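Local atomic coordinates of calmodulin, putative (Toxoplasma gondii, PDB entry 6TJ6), a protein that probably binds calcium ions through EF-hand motifs, as a putative member of the calmodulin family. Residues Lys45-Pro48 and Met49-Trp53; Lys62-Ser66 and Tyr67-Glu71. All blocks are in the same frame, centred on the assembly; numbering follows the deposited sequence.

Contact 1. Residues Lys45-Pro48 and Met49-Trp53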
loop_
_atom_site.group_PDB
_atom_site.type_symbol
_atom_site.label_atom_id
_atom_site.label_comp_id
_atom_site.label_asym_id
_atom_site.label_seq_id
_atom_site.Cartn_x
_atom_site.Cartn_y
_atom_site.Cartn_z
ATOM N N LYS A 45 -15.533 9.406 21.058
ATOM C CA LYS A 45 -15.860 10.822 21.174
ATOM C C LYS A 45 -14.609 11.674 21.335
ATOM O O LYS A 45 -14.566 12.810 20.848
ATOM C CB LYS A 45 -16.808 11.059 22.352
ATOM N N ALA A 46 -13.581 11.145 21.999
ATOM C CA ALA A 46 -12.369 11.914 22.254
ATOM C C ALA A 46 -11.421 11.965 21.062
ATOM O O ALA A 46 -10.449 12.728 21.104
ATOM C CB ALA A 46 -11.631 11.343 23.466
ATOM N N LEU A 47 -11.670 11.181 20.017
ATOM C CA LEU A 47 -10.782 11.174 18.864
ATOM C C LEU A 47 -10.745 12.556 18.218
ATOM O O LEU A 47 -11.771 13.246 18.167
ATOM C CB LEU A 47 -11.233 10.130 17.840
ATOM C CG LEU A 47 -11.022 8.658 18.196
ATOM C CD1 LEU A 47 -11.603 7.762 17.113
ATOM C CD2 LEU A 47 -9.545 8.361 18.405
ATOM N N PRO A 48 -9.587 12.996 17.723
ATOM C CA PRO A 48 -9.509 14.318 17.087
ATOM C C PRO A 48 -10.158 14.337 15.714
ATOM O O PRO A 48 -10.627 13.301 15.231
ATOM C CB PRO A 48 -7.999 14.572 16.997
ATOM C CG PRO A 48 -7.401 13.208 16.926
ATOM C CD PRO A 48 -8.274 12.329 17.784
ATOM N N MET A 49 -10.185 15.511 15.076
ATOM C CA MET A 49 -10.779 15.617 13.746
ATOM C C MET A 49 -10.057 14.715 12.751
ATOM O O MET A 49 -10.693 13.994 11.973
ATOM C CB MET A 49 -10.758 17.070 13.270
ATOM C CG MET A 49 -11.801 17.960 13.928
ATOM S SD MET A 49 -12.528 19.108 12.741
ATOM C CE MET A 49 -13.548 20.121 13.810
ATOM N N SER A 50 -8.726 14.731 12.773
ATOM C CA SER A 50 -7.933 13.899 11.881
ATOM C C SER A 50 -6.602 13.581 12.548
ATOM O O SER A 50 -6.202 14.218 13.527
ATOM C CB SER A 50 -7.720 14.580 10.524
ATOM O OG SER A 50 -6.971 15.774 10.661
ATOM N N MET A 51 -5.916 12.579 12.001
ATOM C CA MET A 51 -4.630 12.131 12.518
ATOM C C MET A 51 -3.645 11.960 11.372
ATOM O O MET A 51 -3.959 11.307 10.372
ATOM C CB MET A 51 -4.757 10.802 13.273
ATOM C CG MET A 51 -5.379 10.880 14.654
ATOM S SD MET A 51 -5.139 9.311 15.515
ATOM C CE MET A 51 -6.241 9.496 16.910
ATOM N N ALA A 52 -2.460 12.543 11.524
ATOM C CA ALA A 52 -1.319 12.149 10.714
ATOM C C ALA A 52 -0.673 10.912 11.335
ATOM O O ALA A 52 -1.080 10.439 12.401
ATOM C CB ALA A 52 -0.329 13.307 10.591
ATOM N N TRP A 53 0.348 10.370 10.668
ATOM C CA TRP A 53 0.974 9.135 11.145
ATOM C C TRP A 53 1.500 9.213 12.574
ATOM O O TRP A 53 1.275 8.259 13.335
ATOM C CB TRP A 53 2.104 8.704 10.201
ATOM C CG TRP A 53 2.996 7.669 10.835
ATOM C CD1 TRP A 53 4.310 7.814 11.187
ATOM C CD2 TRP A 53 2.622 6.343 11.229
ATOM N NE1 TRP A 53 4.778 6.652 11.755
ATOM C CE2 TRP A 53 3.762 5.734 11.794
ATOM C CE3 TRP A 53 1.433 5.606 11.149
ATOM C CZ2 TRP A 53 3.748 4.424 12.274
ATOM C CZ3 TRP A 53 1.421 4.308 11.631
ATOM C CH2 TRP A 53 2.571 3.730 12.187
#

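Contact 2. Residues Lys62-Ser66 and Tyr67-Glu71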
loop_
_atom_site.group_PDB
_atom_site.type_symbol
_atom_site.label_atom_id
_atom_site.label_comp_id
_atom_site.label_asym_id
_atom_site.label_seq_id
_atom_site.Cartn_x
_atom_site.Cartn_y
_atom_site.Cartn_z
ATOM N N LYS A 62 -0.318 3.546 22.633
ATOM C CA LYS A 62 -0.825 3.685 23.993
ATOM C C LYS A 62 -2.050 2.810 24.231
ATOM O O LYS A 62 -2.252 2.322 25.350
ATOM C CB LYS A 62 -1.129 5.156 24.280
ATOM C CG LYS A 62 0.117 6.037 24.256
ATOM C CD LYS A 62 -0.205 7.505 24.018
ATOM C CE LYS A 62 -0.682 8.193 25.282
ATOM N NZ LYS A 62 -0.915 9.645 25.049
ATOM N N LYS A 63 -2.866 2.584 23.196
ATOM C CA LYS A 63 -4.028 1.711 23.348
ATOM C C LYS A 63 -3.608 0.256 23.525
ATOM O O LYS A 63 -4.055 -0.419 24.460
ATOM C CB LYS A 63 -4.958 1.860 22.141
ATOM C CG LYS A 63 -6.196 0.983 22.189
ATOM C CD LYS A 63 -7.025 1.267 23.429
ATOM C CE LYS A 63 -8.374 0.585 23.348
ATOM N NZ LYS A 63 -9.200 0.801 24.564
ATOM N N LEU A 64 -2.755 -0.246 22.631
ATOM C CA LEU A 64 -2.315 -1.636 22.692
ATOM C C LEU A 64 -1.549 -1.951 23.969
ATOM O O LEU A 64 -1.469 -3.121 24.359
ATOM C CB LEU A 64 -1.453 -1.955 21.471
ATOM C CG LEU A 64 -2.207 -1.971 20.141
ATOM C CD1 LEU A 64 -1.255 -2.137 18.965
ATOM C CD2 LEU A 64 -3.246 -3.076 20.151
ATOM N N ALA A 65 -0.982 -0.936 24.623
ATOM C CA ALA A 65 -0.285 -1.158 25.883
ATOM C C ALA A 65 -1.224 -1.610 26.991
ATOM O O ALA A 65 -0.761 -2.153 27.998
ATOM C CB ALA A 65 0.446 0.117 26.304
ATOM N N SER A 66 -2.530 -1.399 26.833
ATOM C CA SER A 66 -3.512 -1.817 27.824
ATOM C C SER A 66 -4.620 -2.680 27.239
ATOM O O SER A 66 -5.562 -3.028 27.961
ATOM C CB SER A 66 -4.132 -0.589 28.507
ATOM O OG SER A 66 -4.923 0.151 27.592
ATOM N N TYR A 67 -4.532 -3.044 25.961
ATOM C CA TYR A 67 -5.611 -3.726 25.251
ATOM C C TYR A 67 -4.990 -4.764 24.330
ATOM O O TYR A 67 -4.265 -4.404 23.397
ATOM C CB TYR A 67 -6.447 -2.716 24.455
ATOM C CG TYR A 67 -7.679 -3.257 23.750
ATOM C CD1 TYR A 67 -7.576 -3.925 22.536
ATOM C CD2 TYR A 67 -8.946 -3.051 24.278
ATOM C CE1 TYR A 67 -8.700 -4.400 21.886
ATOM C CE2 TYR A 67 -10.073 -3.520 23.636
ATOM C CZ TYR A 67 -9.945 -4.192 22.440
ATOM O OH TYR A 67 -11.066 -4.659 21.799
ATOM N N ASN A 68 -5.262 -6.043 24.591
ATOM C CA ASN A 68 -4.736 -7.111 23.755
ATOM C C ASN A 68 -5.796 -7.528 22.748
ATOM O O ASN A 68 -6.812 -8.120 23.143
ATOM C CB ASN A 68 -4.305 -8.306 24.605
ATOM C CG ASN A 68 -3.610 -9.385 23.791
ATOM O OD1 ASN A 68 -3.403 -9.239 22.585
ATOM N ND2 ASN A 68 -3.234 -10.471 24.454
ATOM N N PRO A 69 -5.608 -7.250 21.453
ATOM C CA PRO A 69 -6.648 -7.598 20.465
ATOM C C PRO A 69 -7.039 -9.066 20.452
ATOM O O PRO A 69 -8.234 -9.379 20.386
ATOM C CB PRO A 69 -6.005 -7.170 19.138
ATOM C CG PRO A 69 -5.072 -6.078 19.512
ATOM C CD PRO A 69 -4.515 -6.467 20.854
ATOM N N GLU A 70 -6.066 -9.976 20.502
ATOM C CA GLU A 70 -6.376 -11.402 20.433
ATOM C C GLU A 70 -7.327 -11.813 21.551
ATOM O O GLU A 70 -8.364 -12.448 21.306
ATOM C CB GLU A 70 -5.081 -12.213 20.499
ATOM C CG GLU A 70 -5.281 -13.718 20.467
ATOM C CD GLU A 70 -3.971 -14.483 20.469
ATOM O OE1 GLU A 70 -3.234 -14.407 21.474
ATOM O OE2 GLU A 70 -3.674 -15.156 19.460
ATOM N N GLU A 71 -6.994 -11.443 22.788
ATOM C CA GLU A 71 -7.796 -11.870 23.927
ATOM C C GLU A 71 -9.160 -11.191 23.931
ATOM O O GLU A 71 -10.166 -11.828 24.254
ATOM C CB GLU A 71 -7.040 -11.597 25.225
ATOM C CG GLU A 71 -5.731 -12.366 25.319
ATOM C CD GLU A 71 -4.956 -12.084 26.594
ATOM O OE1 GLU A 71 -3.974 -12.810 26.861
ATOM O OE2 GLU A 71 -5.322 -11.141 27.326
#

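Contact 1. Residues Lys45-Pro48 and Met49-Trp53
After helix 41-46 the backbone runs extended through Leu47 and Pro48, bends at Met49 and enters strand 50-52, which brings Met51 back to Leu47 and Pro48. The turn folds the side chain of Met51 back over these two residues. From CG onward the methionine is extended (chi2 -168°), and it runs across the proline ring and the leucine at roughly right angles to each. Its base meets the ring first, CG of Met51 lying 3.8 Å from CG of Pro48. Its terminal methyl CE rests against both residues, 3.6 Å from CD of Pro48 and 3.8 Å from CD2 of Leu47. The contact is therefore van der Waals in kind, a methyl group set against a ring methylene and a leucine branch. Met49 points its side chain away and takes no part in the packing.

Met51 is buried, also touching Phe56 and Trp59 of helix 53-64 and Leu28 of helix 26-34, while Leu47 packs on Val29, Ile32 and Trp59. Strand 50-52 pairs antiparallel with strand 22-24 through backbone bonds between Met51 and Ile23. The side chain of Ser50 comes within about 4 Å of that of Glu22, a calcium ligand of this protein although no calcium is bound to this chain here. Such a two-stranded link between paired loops, with its apolar side packed on the helices, is consistent with an EF-hand pair.

Contact 2. Residues Lys62-Ser66 and Tyr67-Glu71
With CG of Lys63 anti to the backbone N (chi1 179°) and the chain bent at chi2 (58°), the lysine's aliphatic part is carried towards Tyr67, whose own CG is also anti to its N. The two side chains meet at a slant near the base of the ring: CE of Lys63 lies 3.8 Å from CD2 of Tyr67 and 3.9 Å from its CG. This is a methylene contact on the near part of the ring, and both polar ends are held by other residues, NZ of Lys63 in a salt bridge to Glu43 and OH of Tyr67 in a hydrogen bond with the backbone N of Ser38. The ring is thus fixed at its far end as well as flanked at its root.

On the backbone, helix 53-64 runs out in a turn. Ser66 N donates to Lys63 O at 3.0 Å, whereas the bond from Tyr67 N to Leu64 O is weak at 3.5 Å, although fairly straight at 161°. CA of Leu64 also makes a C-H...O contact with the carbonyl O of Tyr67. Leu64 reaches across the turn by one branch, its CD2 lying 3.6 Å from CG of Pro69, and leucine and proline ring cross at about a right angle. Pro69 opens the next helix behind the N-cap residue Asn68, whose OD1 accepts a weak capping bond from Glu70 N.

The segment connects helix 53-64 to helix 69-78. Lys63, Leu64 and Tyr67 all pack on Val37 in the loop between helices 26-34 and 41-46, while Pro69 touches Leu134 and Glu70 touches Lys131 of helix 127-134.

Followed from the N terminus, the contacts come in series, neither nesting nor crossing: contact 1 closes the turn from helix 41-46 to strand 50-52, and contact 2 closes the linker from helix 53-64 to helix 69-78. Helix 53-64, which begins directly after the strand, carries the chain from one to the other. Their centres are 19 Å apart and their nearest atoms about 9 Å, so they do not touch. Contact 1 belongs to the N-terminal half, whose strands 22-24 and 50-52 pair antiparallel, consistent with an EF-hand pair. Contact 2 bridges to the C-terminal half, where strands 88-89 and 123-124 form the corresponding antiparallel pair.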